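PDB 1LJ8: mannitol dehydrogenase, which binds NAD and probably catalyses, as a long-chain mannitol 2-dehydrogenase, the NAD-dependent interconversion of mannitol and fructose. Local coordinates for residues Q6-L11 and D80-L85; H41-T46 and G100-M105; Y86-T91 and R241-D246; D268-G273 and V282-D287. All blocks are in the same frame, centred on the assembly; numbering follows the deposited sequence.

Contact 1 (Q6-L11 and D80-L85); sequences QNLTQL and DYLFTL
Leu82 and Leu8 meet through their methyl groups, and the two leucines carry most of the 100 Å² buried here. CD1 of Leu82 sits against both branches of Leu8, 4.0 Å from its CD2 and 4.1 Å from its CD1, so that a single methyl rests on the fork of the other leucine. The two side chains cross at about a right angle. Leu8 sets out toward segment 80-85, and with CG anti to the backbone N (chi1 -167°) both its methyls come to lie beside Leu82 CD1. Segment 80-85 runs from the end of helix 69-77 into strand 83-87 of the Rossmann-domain sheet. Asp80, with positive phi, is the C-prime residue of the Schellman motif that closes this helix: Tyr81 N bonds back to Leu76 O and Asp80 N to Ala77 O. The carboxylate of Asp80 meets the N-terminal loop, where OD2 accepts a hydrogen bond from the backbone N of Lys5. The next amide along, Gln6 N, reaches the same oxygen through a water, which donates to Asp80 OD2 at 2.6 Å and accepts from Gln6 N at 3.0 Å.

Contact 2 (H41-T46 and G100-M105); sequences HQAYYT and GSISDM
Ser101 of the Rossmann domain reaches from the sheet strand 96-107 to helix 42-50, which packs against this part of the sheet close after the NAD-binding residues Gly36 and Phe37. Its CB lies 4.2 Å from CG2 of Thr46, one turn further along the helix than Ala43. From there OG, at chi1 56°, stands between the backbone N and the carbonyl carbon, a crowded position that aims the hydroxyl at the helix. At the tip, OG donates a hydrogen bond of 2.8 Å to Ala43 O. The bond comes in from the side of the carbonyl, with a C=O...donor angle of 115° and the hydroxyl tilted 31° out of the carbonyl plane. OG also touches Ala43 CB at 3.5 Å, so the alanine meets the serine through both its backbone and its methyl. An alanine in place of Ser101 would probably leave Ala43 O without this buried hydroxyl donor and open a small gap beside the Ala43 methyl. On the helix, Thr46 OG1 and Thr46 N grip Gln42 O from opposite faces of its plane, and Trp277 NE1 is a further partner of that hydroxyl. Ile60 of the adjoining strand 59-64 touches both Ala43 and Ile102. The delta methyl of Ile102 closes the contact, its CD1 lying 4.1 Å from Ala43 CB.

Contact 3 (Y86-T91 and R241-D246); sequences YELGDT and RLQLHD
The end of strand 83-87 faces helix 238-248 with 7.3 Å between the CA atoms of Tyr86 and Leu244, the nearest such pair across the two segments. Tyr86 spans this space. A chi1 of -176° swings the ring away from its own backbone N and out to the helix, where Leu244 lies over one face: CD1 stands 3.9 Å from the ring centroid and only 13° off the normal, a CH-pi contact over the ring centre. The rim atom CE2 comes up against the helix backbone itself, 3.6 Å from Leu244 CA. On the opposite face Leu88 CD2 from the same segment lies nearer the rim, so the ring is sandwiched between two leucines. Gln243 takes the phenol end. Its CG meets the ring at the edge, near the plane, 3.3 Å from Tyr86 OH, and its amide is turned 73° from the ring. The glutamine chain is extended beyond CG, and it slides past Leu88 in the opposite direction until OE1 lies 3.8 Å from Leu88 CD2. No hydrogen bond joins the segments; they meet by van der Waals packing, in which the Tyr86 hydroxyl and the Gln243 amide also take part. Val257 of the outermost strand 256-258 touches both Tyr86 and Leu88. The arrangement is that of an alpha/beta layer: a helix packs on the Rossmann-domain sheet through Tyr86, ending a strand next to the margin, and Leu88 just beyond.

Contact 4 (D268-G273 and V282-D287); sequences DKFVNG and VQFTDD
Phe284 lays the CD2-CE2 side of its ring against Asp268, with CD2 3.6 Å from Asp268 CB and CE2 4.0 Å from Asp268 CG. Carboxylate and ring planes are 42° apart, so the groups neither stack nor stand square. The acid has its charge partner in Arg274, which also touches Phe284. Phe270 adds its CE1 at the edge of the Phe284 ring, 4.4 Å from CE2. An alanine here, lacking the ring, would probably leave a gap beside Asp268 CB and Phe270 CE1 and the Phe270 ring less restrained. Two waters bridge the segments. One joins the backbones, 2.8 Å from both Asp268 N, which donates to it, and Thr285 O, which accepts from it. The other takes a hydrogen bond from Lys269 NZ at 3.1 Å and gives one to Asp286 O; the same ammonium forms a salt bridge with Glu267. Phe284 belongs to the short strand 283-284, which pairs in parallel with strand 263-266, and the contact closes the surface loop connecting these two strands of a small mixed sheet.

Contacts 1, 2 and 3 gather on the seven-stranded mixed sheet of the Rossmann domain, their centres 14 to 20 Å apart. Contacts 1 and 3 share strand 83-87, the first at its start and the second at its end, and contact 2 uses the neighbouring strand 96-107. Contact 1 alternates with contact 2 along the chain, as does contact 3, whereas contact 1 closes before contact 3 opens. Contact 4 follows last, on a separate three-stranded sheet about 32 Å from contact 1, centre to centre. It nevertheless touches contact 2, where Tyr45 CD2 packs 3.7 Å from Val282 CG2. Helix 42-50 thus touches the seven-stranded sheet through Ala43 and, through Tyr45, the chain at the smaller sheet.

Contact 1 (Q6-L11 and D80-L85)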
loop_
_atom_site.group_PDB
_atom_site.type_symbol
_atom_site.label_atom_id
_atom_site.label_comp_id
_atom_site.label_asym_id
_atom_site.label_seq_id
_atom_site.Cartn_x
_atom_site.Cartn_y
_atom_site.Cartn_z
ATOM N N GLN A 6 -7.083 -1.910 31.084
ATOM C CA GLN A 6 -7.697 -1.509 32.337
ATOM C C GLN A 6 -9.023 -0.805 32.121
ATOM O O GLN A 6 -9.965 -1.021 32.888
ATOM C CB GLN A 6 -6.752 -0.598 33.121
ATOM C CG GLN A 6 -7.044 -0.538 34.611
ATOM C CD GLN A 6 -6.983 -1.917 35.317
ATOM O OE1 GLN A 6 -6.161 -2.794 34.984
ATOM N NE2 GLN A 6 -7.881 -2.109 36.300
ATOM N N ASN A 7 -9.123 -0.004 31.045
ATOM C CA ASN A 7 -10.318 0.775 30.786
ATOM C C ASN A 7 -11.249 0.212 29.751
ATOM O O ASN A 7 -12.290 0.808 29.446
ATOM C CB ASN A 7 -9.933 2.191 30.324
ATOM C CG ASN A 7 -9.103 2.937 31.349
ATOM O OD1 ASN A 7 -9.177 2.651 32.581
ATOM N ND2 ASN A 7 -8.338 3.919 30.882
ATOM N N LEU A 8 -10.886 -0.944 29.218
ATOM C CA LEU A 8 -11.659 -1.539 28.131
ATOM C C LEU A 8 -13.161 -1.647 28.405
ATOM O O LEU A 8 -13.968 -1.504 27.491
ATOM C CB LEU A 8 -11.051 -2.895 27.790
ATOM C CG LEU A 8 -11.491 -3.598 26.492
ATOM C CD1 LEU A 8 -11.281 -2.674 25.254
ATOM C CD2 LEU A 8 -10.656 -4.889 26.366
ATOM N N THR A 9 -13.549 -1.885 29.659
ATOM C CA THR A 9 -14.974 -2.014 29.942
ATOM C C THR A 9 -15.615 -0.693 30.352
ATOM O O THR A 9 -16.802 -0.639 30.698
ATOM C CB THR A 9 -15.234 -3.091 31.061
ATOM O OG1 THR A 9 -14.707 -2.645 32.314
ATOM C CG2 THR A 9 -14.581 -4.408 30.671
ATOM N N GLN A 10 -14.849 0.385 30.300
ATOM C CA GLN A 10 -15.390 1.678 30.683
ATOM C C GLN A 10 -15.453 2.691 29.520
ATOM O O GLN A 10 -15.291 3.901 29.729
ATOM C CB GLN A 10 -14.541 2.265 31.798
ATOM C CG GLN A 10 -14.261 1.314 32.947
ATOM C CD GLN A 10 -13.316 1.957 33.952
ATOM O OE1 GLN A 10 -13.613 3.038 34.481
ATOM N NE2 GLN A 10 -12.171 1.309 34.214
ATOM N N LEU A 11 -15.679 2.209 28.300
ATOM C CA LEU A 11 -15.766 3.106 27.143
ATOM C C LEU A 11 -17.225 3.354 26.815
ATOM O O LEU A 11 -18.110 2.715 27.385
ATOM C CB LEU A 11 -15.062 2.472 25.914
ATOM C CG LEU A 11 -13.600 2.108 26.216
ATOM C CD1 LEU A 11 -12.970 1.379 24.999
ATOM C CD2 LEU A 11 -12.812 3.381 26.525
ATOM N N ASP A 80 -1.581 -1.589 25.645
ATOM C CA ASP A 80 -1.595 -3.052 25.791
ATOM C C ASP A 80 -1.865 -3.684 24.413
ATOM O O ASP A 80 -2.438 -4.767 24.293
ATOM C CB ASP A 80 -2.679 -3.470 26.802
ATOM C CG ASP A 80 -2.450 -2.888 28.187
ATOM O OD1 ASP A 80 -1.312 -3.051 28.709
ATOM O OD2 ASP A 80 -3.400 -2.256 28.734
ATOM N N TYR A 81 -1.413 -2.981 23.389
ATOM C CA TYR A 81 -1.541 -3.376 21.985
ATOM C C TYR A 81 -2.958 -3.328 21.422
ATOM O O TYR A 81 -3.206 -3.735 20.281
ATOM C CB TYR A 81 -0.841 -4.719 21.712
ATOM C CG TYR A 81 0.663 -4.514 21.683
ATOM C CD1 TYR A 81 1.435 -4.703 22.827
ATOM C CD2 TYR A 81 1.295 -3.987 20.541
ATOM C CE1 TYR A 81 2.814 -4.337 22.839
ATOM C CE2 TYR A 81 2.655 -3.643 20.554
ATOM C CZ TYR A 81 3.400 -3.811 21.713
ATOM O OH TYR A 81 4.733 -3.387 21.741
ATOM N N LEU A 82 -3.866 -2.717 22.180
ATOM C CA LEU A 82 -5.235 -2.502 21.679
ATOM C C LEU A 82 -5.252 -1.173 20.851
ATOM O O LEU A 82 -4.464 -0.275 21.108
ATOM C CB LEU A 82 -6.224 -2.334 22.858
ATOM C CG LEU A 82 -6.380 -3.533 23.805
ATOM C CD1 LEU A 82 -7.262 -3.153 25.013
ATOM C CD2 LEU A 82 -6.976 -4.702 23.055
ATOM N N PHE A 83 -6.138 -1.055 19.852
ATOM C CA PHE A 83 -6.256 0.193 19.106
ATOM C C PHE A 83 -7.680 0.234 18.590
ATOM O O PHE A 83 -8.320 -0.822 18.468
ATOM C CB PHE A 83 -5.235 0.304 17.952
ATOM C CG PHE A 83 -5.347 -0.772 16.905
ATOM C CD1 PHE A 83 -6.173 -0.575 15.779
ATOM C CD2 PHE A 83 -4.671 -1.976 17.054
ATOM C CE1 PHE A 83 -6.323 -1.589 14.812
ATOM C CE2 PHE A 83 -4.802 -3.009 16.099
ATOM C CZ PHE A 83 -5.641 -2.821 14.962
ATOM N N THR A 84 -8.149 1.437 18.283
ATOM C CA THR A 84 -9.513 1.616 17.808
ATOM C C THR A 84 -9.542 1.646 16.277
ATOM O O THR A 84 -8.742 2.359 15.634
ATOM C CB THR A 84 -10.102 2.983 18.287
ATOM O OG1 THR A 84 -9.854 3.159 19.706
ATOM C CG2 THR A 84 -11.603 3.042 18.050
ATOM N N LEU A 85 -10.487 0.904 15.721
ATOM C CA LEU A 85 -10.750 0.931 14.287
ATOM C C LEU A 85 -11.964 1.877 14.196
ATOM O O LEU A 85 -13.031 1.588 14.753
ATOM C CB LEU A 85 -11.084 -0.448 13.777
ATOM C CG LEU A 85 -11.294 -0.395 12.244
ATOM C CD1 LEU A 85 -10.593 -1.545 11.565
ATOM C CD2 LEU A 85 -12.762 -0.435 11.983
HETATM O O HOH W 1 -4.105 -1.555 31.124
#

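Contact 2 (H41-T46 and G100-M105)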
loop_
_atom_site.group_PDB
_atom_site.type_symbol
_atom_site.label_atom_id
_atom_site.label_comp_id
_atom_site.label_asym_id
_atom_site.label_seq_id
_atom_site.Cartn_x
_atom_site.Cartn_y
_atom_site.Cartn_z
ATOM N N HIS A 41 -7.196 -3.803 7.885
ATOM C CA HIS A 41 -7.522 -4.891 6.961
ATOM C C HIS A 41 -7.163 -6.256 7.512
ATOM O O HIS A 41 -8.034 -6.933 8.025
ATOM C CB HIS A 41 -6.817 -4.578 5.615
ATOM C CG HIS A 41 -7.184 -5.497 4.489
ATOM N ND1 HIS A 41 -6.455 -6.625 4.195
ATOM C CD2 HIS A 41 -8.204 -5.446 3.586
ATOM C CE1 HIS A 41 -7.006 -7.240 3.153
ATOM N NE2 HIS A 41 -8.075 -6.548 2.774
ATOM N N GLN A 42 -5.901 -6.675 7.460
ATOM C CA GLN A 42 -5.600 -8.007 8.003
ATOM C C GLN A 42 -5.886 -8.151 9.495
ATOM O O GLN A 42 -6.435 -9.183 9.933
ATOM C CB GLN A 42 -4.121 -8.397 7.776
ATOM C CG GLN A 42 -3.673 -8.361 6.291
ATOM C CD GLN A 42 -3.007 -7.037 5.960
ATOM O OE1 GLN A 42 -1.923 -6.736 6.482
ATOM N NE2 GLN A 42 -3.651 -6.229 5.109
ATOM N N ALA A 43 -5.505 -7.160 10.312
ATOM C CA ALA A 43 -5.777 -7.306 11.754
ATOM C C ALA A 43 -7.306 -7.248 12.005
ATOM O O ALA A 43 -7.833 -7.897 12.924
ATOM C CB ALA A 43 -5.063 -6.190 12.557
ATOM N N TYR A 44 -7.993 -6.456 11.186
ATOM C CA TYR A 44 -9.453 -6.337 11.278
ATOM C C TYR A 44 -10.122 -7.727 11.038
ATOM O O TYR A 44 -10.938 -8.189 11.839
ATOM C CB TYR A 44 -9.917 -5.346 10.212
ATOM C CG TYR A 44 -11.412 -5.337 9.952
ATOM C CD1 TYR A 44 -12.296 -4.746 10.856
ATOM C CD2 TYR A 44 -11.924 -5.948 8.814
ATOM C CE1 TYR A 44 -13.693 -4.776 10.617
ATOM C CE2 TYR A 44 -13.313 -5.980 8.565
ATOM C CZ TYR A 44 -14.174 -5.387 9.484
ATOM O OH TYR A 44 -15.537 -5.402 9.239
ATOM N N TYR A 45 -9.791 -8.392 9.928
ATOM C CA TYR A 45 -10.416 -9.702 9.660
ATOM C C TYR A 45 -10.015 -10.750 10.688
ATOM O O TYR A 45 -10.808 -11.592 11.065
ATOM C CB TYR A 45 -10.031 -10.209 8.275
ATOM C CG TYR A 45 -10.770 -9.549 7.122
ATOM C CD1 TYR A 45 -10.107 -8.696 6.238
ATOM C CD2 TYR A 45 -12.113 -9.873 6.860
ATOM C CE1 TYR A 45 -10.743 -8.174 5.115
ATOM C CE2 TYR A 45 -12.753 -9.384 5.734
ATOM C CZ TYR A 45 -12.062 -8.529 4.861
ATOM O OH TYR A 45 -12.673 -8.037 3.732
ATOM N N THR A 46 -8.771 -10.711 11.148
ATOM C CA THR A 46 -8.339 -11.689 12.121
ATOM C C THR A 46 -9.081 -11.493 13.457
ATOM O O THR A 46 -9.483 -12.456 14.097
ATOM C CB THR A 46 -6.813 -11.608 12.299
ATOM O OG1 THR A 46 -6.200 -11.778 11.005
ATOM C CG2 THR A 46 -6.357 -12.710 13.250
ATOM N N GLY A 100 -8.297 -6.367 19.039
ATOM C CA GLY A 100 -7.352 -7.019 19.937
ATOM C C GLY A 100 -6.496 -8.103 19.313
ATOM O O GLY A 100 -5.830 -8.858 20.034
ATOM N N SER A 101 -6.462 -8.163 17.978
ATOM C CA SER A 101 -5.695 -9.223 17.304
ATOM C C SER A 101 -4.180 -9.045 17.209
ATOM O O SER A 101 -3.488 -9.969 16.796
ATOM C CB SER A 101 -6.291 -9.423 15.910
ATOM O OG SER A 101 -6.263 -8.175 15.241
ATOM N N ILE A 102 -3.661 -7.865 17.591
ATOM C CA ILE A 102 -2.205 -7.663 17.591
ATOM C C ILE A 102 -1.844 -7.732 19.087
ATOM O O ILE A 102 -2.410 -6.989 19.912
ATOM C CB ILE A 102 -1.813 -6.296 17.017
ATOM C CG1 ILE A 102 -2.159 -6.257 15.522
ATOM C CG2 ILE A 102 -0.265 -6.032 17.223
ATOM C CD1 ILE A 102 -1.866 -4.888 14.849
ATOM N N SER A 103 -0.914 -8.635 19.414
ATOM C CA SER A 103 -0.502 -8.833 20.814
ATOM C C SER A 103 0.892 -8.322 21.172
ATOM O O SER A 103 1.234 -8.263 22.362
ATOM C CB SER A 103 -0.630 -10.319 21.182
ATOM O OG SER A 103 0.091 -11.155 20.299
ATOM N N ASP A 104 1.696 -7.932 20.186
ATOM C CA ASP A 104 3.037 -7.404 20.498
ATOM C C ASP A 104 3.562 -6.788 19.214
ATOM O O ASP A 104 2.944 -6.933 18.164
ATOM C CB ASP A 104 3.975 -8.555 20.894
ATOM C CG ASP A 104 5.212 -8.091 21.687
ATOM O OD1 ASP A 104 6.008 -8.982 22.073
ATOM O OD2 ASP A 104 5.387 -6.863 21.941
HETATM N N MSE A 105 4.728 -6.136 19.294
HETATM C CA MSE A 105 5.384 -5.573 18.113
HETATM C C MSE A 105 6.871 -5.471 18.487
HETATM O O MSE A 105 7.196 -4.860 19.510
HETATM C CB MSE A 105 4.833 -4.198 17.789
HETATM C CG MSE A 105 5.519 -3.585 16.571
HETATM SE SE MSE A 105 4.630 -2.010 16.009
HETATM C CE MSE A 105 5.984 -1.375 14.692
#

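Contact 3 (Y86-T91 and R241-D246)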
loop_
_atom_site.group_PDB
_atom_site.type_symbol
_atom_site.label_atom_id
_atom_site.label_comp_id
_atom_site.label_asym_id
_atom_site.label_seq_id
_atom_site.Cartn_x
_atom_site.Cartn_y
_atom_site.Cartn_z
ATOM N N TYR A 86 -11.803 2.996 13.505
ATOM C CA TYR A 86 -12.849 4.024 13.432
ATOM C C TYR A 86 -13.261 4.159 11.972
ATOM O O TYR A 86 -12.558 4.809 11.180
ATOM C CB TYR A 86 -12.240 5.316 13.975
ATOM C CG TYR A 86 -13.147 6.538 14.108
ATOM C CD1 TYR A 86 -14.529 6.408 14.144
ATOM C CD2 TYR A 86 -12.594 7.811 14.251
ATOM C CE1 TYR A 86 -15.380 7.570 14.334
ATOM C CE2 TYR A 86 -13.417 8.953 14.445
ATOM C CZ TYR A 86 -14.798 8.804 14.487
ATOM O OH TYR A 86 -15.600 9.911 14.720
ATOM N N GLU A 87 -14.403 3.559 11.629
ATOM C CA GLU A 87 -14.905 3.602 10.250
ATOM C C GLU A 87 -15.586 4.933 9.986
ATOM O O GLU A 87 -16.342 5.412 10.810
ATOM C CB GLU A 87 -15.901 2.443 9.994
ATOM C CG GLU A 87 -15.269 1.027 10.070
ATOM C CD GLU A 87 -16.285 -0.080 9.859
ATOM O OE1 GLU A 87 -17.501 0.220 9.997
ATOM O OE2 GLU A 87 -15.865 -1.245 9.588
ATOM N N LEU A 88 -15.282 5.556 8.848
ATOM C CA LEU A 88 -15.876 6.852 8.511
ATOM C C LEU A 88 -16.500 6.772 7.117
ATOM O O LEU A 88 -15.842 6.372 6.175
ATOM C CB LEU A 88 -14.799 7.928 8.544
ATOM C CG LEU A 88 -14.087 8.152 9.889
ATOM C CD1 LEU A 88 -12.767 8.932 9.661
ATOM C CD2 LEU A 88 -15.022 8.894 10.816
ATOM N N GLY A 89 -17.783 7.116 7.009
ATOM C CA GLY A 89 -18.460 7.065 5.712
ATOM C C GLY A 89 -19.713 7.962 5.715
ATOM O O GLY A 89 -20.173 8.351 6.787
ATOM N N ASP A 90 -20.254 8.277 4.531
ATOM C CA ASP A 90 -21.439 9.139 4.396
ATOM C C ASP A 90 -22.750 8.376 4.354
ATOM O O ASP A 90 -23.725 8.760 4.997
ATOM C CB ASP A 90 -21.395 9.942 3.096
ATOM C CG ASP A 90 -20.187 10.797 2.972
ATOM O OD1 ASP A 90 -19.577 11.178 3.998
ATOM O OD2 ASP A 90 -19.862 11.128 1.814
ATOM N N THR A 91 -22.791 7.369 3.485
ATOM C CA THR A 91 -23.954 6.506 3.315
ATOM C C THR A 91 -23.571 5.455 4.338
ATOM O O THR A 91 -23.445 4.269 4.052
ATOM C CB THR A 91 -24.012 5.964 1.848
ATOM O OG1 THR A 91 -22.726 5.456 1.450
ATOM C CG2 THR A 91 -24.381 7.095 0.890
ATOM N N ARG A 241 -7.716 11.773 15.075
ATOM C CA ARG A 241 -7.654 11.284 16.455
ATOM C C ARG A 241 -8.590 12.074 17.367
ATOM O O ARG A 241 -9.291 11.517 18.217
ATOM C CB ARG A 241 -6.190 11.369 16.957
ATOM C CG ARG A 241 -5.999 11.092 18.446
ATOM C CD ARG A 241 -4.506 11.165 18.841
ATOM N NE ARG A 241 -3.894 12.515 18.785
ATOM C CZ ARG A 241 -4.120 13.522 19.628
ATOM N NH1 ARG A 241 -4.971 13.409 20.645
ATOM N NH2 ARG A 241 -3.430 14.665 19.484
ATOM N N LEU A 242 -8.631 13.392 17.189
ATOM C CA LEU A 242 -9.484 14.210 18.010
ATOM C C LEU A 242 -10.955 13.948 17.732
ATOM O O LEU A 242 -11.786 14.016 18.650
ATOM C CB LEU A 242 -9.161 15.709 17.792
ATOM C CG LEU A 242 -7.761 16.119 18.280
ATOM C CD1 LEU A 242 -7.528 17.614 17.965
ATOM C CD2 LEU A 242 -7.630 15.896 19.785
ATOM N N GLN A 243 -11.280 13.624 16.481
ATOM C CA GLN A 243 -12.687 13.378 16.134
ATOM C C GLN A 243 -13.183 12.139 16.912
ATOM O O GLN A 243 -14.320 12.085 17.386
ATOM C CB GLN A 243 -12.821 13.143 14.626
ATOM C CG GLN A 243 -14.251 12.844 14.192
ATOM C CD GLN A 243 -14.394 12.616 12.681
ATOM O OE1 GLN A 243 -13.450 12.171 11.975
ATOM N NE2 GLN A 243 -15.585 12.913 12.171
ATOM N N LEU A 244 -12.301 11.152 17.050
ATOM C CA LEU A 244 -12.659 9.939 17.783
ATOM C C LEU A 244 -12.991 10.274 19.242
ATOM O O LEU A 244 -13.960 9.770 19.809
ATOM C CB LEU A 244 -11.496 8.940 17.724
ATOM C CG LEU A 244 -11.705 7.651 18.537
ATOM C CD1 LEU A 244 -12.984 6.850 18.018
ATOM C CD2 LEU A 244 -10.433 6.796 18.393
ATOM N N HIS A 245 -12.163 11.107 19.861
ATOM C CA HIS A 245 -12.403 11.511 21.248
ATOM C C HIS A 245 -13.693 12.355 21.310
ATOM O O HIS A 245 -14.562 12.121 22.160
ATOM C CB HIS A 245 -11.235 12.367 21.758
ATOM C CG HIS A 245 -11.503 12.993 23.095
ATOM N ND1 HIS A 245 -11.599 12.251 24.253
ATOM C CD2 HIS A 245 -11.826 14.269 23.436
ATOM C CE1 HIS A 245 -11.976 13.037 25.251
ATOM N NE2 HIS A 245 -12.119 14.267 24.781
ATOM N N ASP A 246 -13.808 13.325 20.392
ATOM C CA ASP A 246 -14.971 14.219 20.365
ATOM C C ASP A 246 -16.270 13.427 20.261
ATOM O O ASP A 246 -17.217 13.648 21.032
ATOM C CB ASP A 246 -14.868 15.255 19.195
ATOM C CG ASP A 246 -13.689 16.255 19.372
ATOM O OD1 ASP A 246 -13.219 16.374 20.532
ATOM O OD2 ASP A 246 -13.229 16.921 18.377
#

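Contact 4 (D268-G273 and V282-D287)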
loop_
_atom_site.group_PDB
_atom_site.type_symbol
_atom_site.label_atom_id
_atom_site.label_comp_id
_atom_site.label_asym_id
_atom_site.label_seq_id
_atom_site.Cartn_x
_atom_site.Cartn_y
_atom_site.Cartn_z
ATOM N N ASP A 268 -5.428 -19.482 -2.185
ATOM C CA ASP A 268 -5.236 -20.363 -1.034
ATOM C C ASP A 268 -3.968 -21.193 -1.147
ATOM O O ASP A 268 -4.019 -22.419 -1.375
ATOM C CB ASP A 268 -6.459 -21.270 -0.888
ATOM C CG ASP A 268 -6.637 -21.811 0.527
ATOM O OD1 ASP A 268 -5.752 -21.631 1.395
ATOM O OD2 ASP A 268 -7.679 -22.452 0.765
ATOM N N LYS A 269 -2.835 -20.524 -0.945
ATOM C CA LYS A 269 -1.513 -21.144 -1.075
ATOM C C LYS A 269 -0.727 -20.902 0.200
ATOM O O LYS A 269 0.096 -19.978 0.257
ATOM C CB LYS A 269 -0.777 -20.501 -2.256
ATOM C CG LYS A 269 -1.410 -20.719 -3.613
ATOM C CD LYS A 269 -0.658 -19.951 -4.724
ATOM C CE LYS A 269 -1.376 -20.096 -6.053
ATOM N NZ LYS A 269 -0.681 -19.234 -7.087
ATOM N N PHE A 270 -0.978 -21.729 1.219
ATOM C CA PHE A 270 -0.328 -21.571 2.530
ATOM C C PHE A 270 0.307 -22.907 2.871
ATOM O O PHE A 270 -0.392 -23.914 2.988
ATOM C CB PHE A 270 -1.376 -21.177 3.580
ATOM C CG PHE A 270 -1.910 -19.793 3.398
ATOM C CD1 PHE A 270 -2.822 -19.507 2.369
ATOM C CD2 PHE A 270 -1.411 -18.738 4.159
ATOM C CE1 PHE A 270 -3.210 -18.191 2.093
ATOM C CE2 PHE A 270 -1.780 -17.443 3.903
ATOM C CZ PHE A 270 -2.685 -17.139 2.857
ATOM N N VAL A 271 1.628 -22.904 3.047
ATOM C CA VAL A 271 2.333 -24.140 3.304
ATOM C C VAL A 271 2.189 -24.656 4.724
ATOM O O VAL A 271 2.305 -25.866 4.949
ATOM C CB VAL A 271 3.854 -23.985 3.022
ATOM C CG1 VAL A 271 4.113 -23.827 1.525
ATOM C CG2 VAL A 271 4.402 -22.750 3.749
ATOM N N ASN A 272 1.920 -23.760 5.663
ATOM C CA ASN A 272 1.884 -24.122 7.081
ATOM C C ASN A 272 0.594 -23.638 7.775
ATOM O O ASN A 272 0.624 -23.199 8.935
ATOM C CB ASN A 272 3.157 -23.506 7.748
ATOM C CG ASN A 272 3.560 -24.180 9.062
ATOM O OD1 ASN A 272 2.868 -25.047 9.570
ATOM N ND2 ASN A 272 4.711 -23.753 9.627
ATOM N N GLY A 273 -0.525 -23.702 7.053
ATOM C CA GLY A 273 -1.809 -23.321 7.627
ATOM C C GLY A 273 -2.164 -21.842 7.586
ATOM O O GLY A 273 -1.348 -21.003 7.197
ATOM N N VAL A 282 -13.445 -13.179 3.862
ATOM C CA VAL A 282 -12.314 -13.162 2.938
ATOM C C VAL A 282 -12.680 -14.164 1.847
ATOM O O VAL A 282 -13.244 -15.225 2.144
ATOM C CB VAL A 282 -11.029 -13.597 3.663
ATOM C CG1 VAL A 282 -9.825 -13.593 2.711
ATOM C CG2 VAL A 282 -10.783 -12.625 4.834
ATOM N N GLN A 283 -12.345 -13.829 0.609
ATOM C CA GLN A 283 -12.676 -14.663 -0.539
ATOM C C GLN A 283 -11.438 -15.357 -1.079
ATOM O O GLN A 283 -10.385 -14.763 -1.114
ATOM C CB GLN A 283 -13.283 -13.778 -1.622
ATOM C CG GLN A 283 -14.515 -13.028 -1.105
ATOM C CD GLN A 283 -14.920 -11.916 -2.032
ATOM O OE1 GLN A 283 -14.623 -10.759 -1.790
ATOM N NE2 GLN A 283 -15.578 -12.266 -3.126
ATOM N N PHE A 284 -11.567 -16.616 -1.489
ATOM C CA PHE A 284 -10.416 -17.323 -2.039
ATOM C C PHE A 284 -10.729 -17.697 -3.478
ATOM O O PHE A 284 -11.860 -18.060 -3.801
ATOM C CB PHE A 284 -10.113 -18.589 -1.245
ATOM C CG PHE A 284 -9.532 -18.317 0.101
ATOM C CD1 PHE A 284 -10.367 -18.034 1.183
ATOM C CD2 PHE A 284 -8.162 -18.318 0.288
ATOM C CE1 PHE A 284 -9.821 -17.755 2.445
ATOM C CE2 PHE A 284 -7.608 -18.043 1.530
ATOM C CZ PHE A 284 -8.437 -17.760 2.617
ATOM N N THR A 285 -9.740 -17.576 -4.350
ATOM C CA THR A 285 -9.989 -17.909 -5.742
ATOM C C THR A 285 -8.718 -18.523 -6.289
ATOM O O THR A 285 -7.625 -18.319 -5.753
ATOM C CB THR A 285 -10.416 -16.640 -6.538
ATOM O OG1 THR A 285 -10.882 -17.020 -7.847
ATOM C CG2 THR A 285 -9.252 -15.671 -6.669
ATOM N N ASP A 286 -8.845 -19.271 -7.374
ATOM C CA ASP A 286 -7.669 -19.929 -7.919
ATOM C C ASP A 286 -6.586 -18.974 -8.447
ATOM O O ASP A 286 -5.402 -19.143 -8.152
ATOM C CB ASP A 286 -8.099 -20.911 -9.008
ATOM C CG ASP A 286 -8.951 -22.048 -8.447
ATOM O OD1 ASP A 286 -8.502 -22.691 -7.480
ATOM O OD2 ASP A 286 -10.050 -22.304 -8.973
ATOM N N ASP A 287 -7.009 -17.984 -9.216
ATOM C CA ASP A 287 -6.107 -16.980 -9.780
ATOM C C ASP A 287 -6.666 -15.561 -9.506
ATOM O O ASP A 287 -7.634 -15.118 -10.106
ATOM C CB ASP A 287 -5.950 -17.229 -11.286
ATOM C CG ASP A 287 -5.245 -16.093 -11.999
ATOM O OD1 ASP A 287 -4.495 -15.323 -11.330
ATOM O OD2 ASP A 287 -5.455 -15.976 -13.241
HETATM O O HOH W 2 -7.065 -20.551 -4.192
HETATM O O HOH W 3 -2.769 -19.280 -9.418
#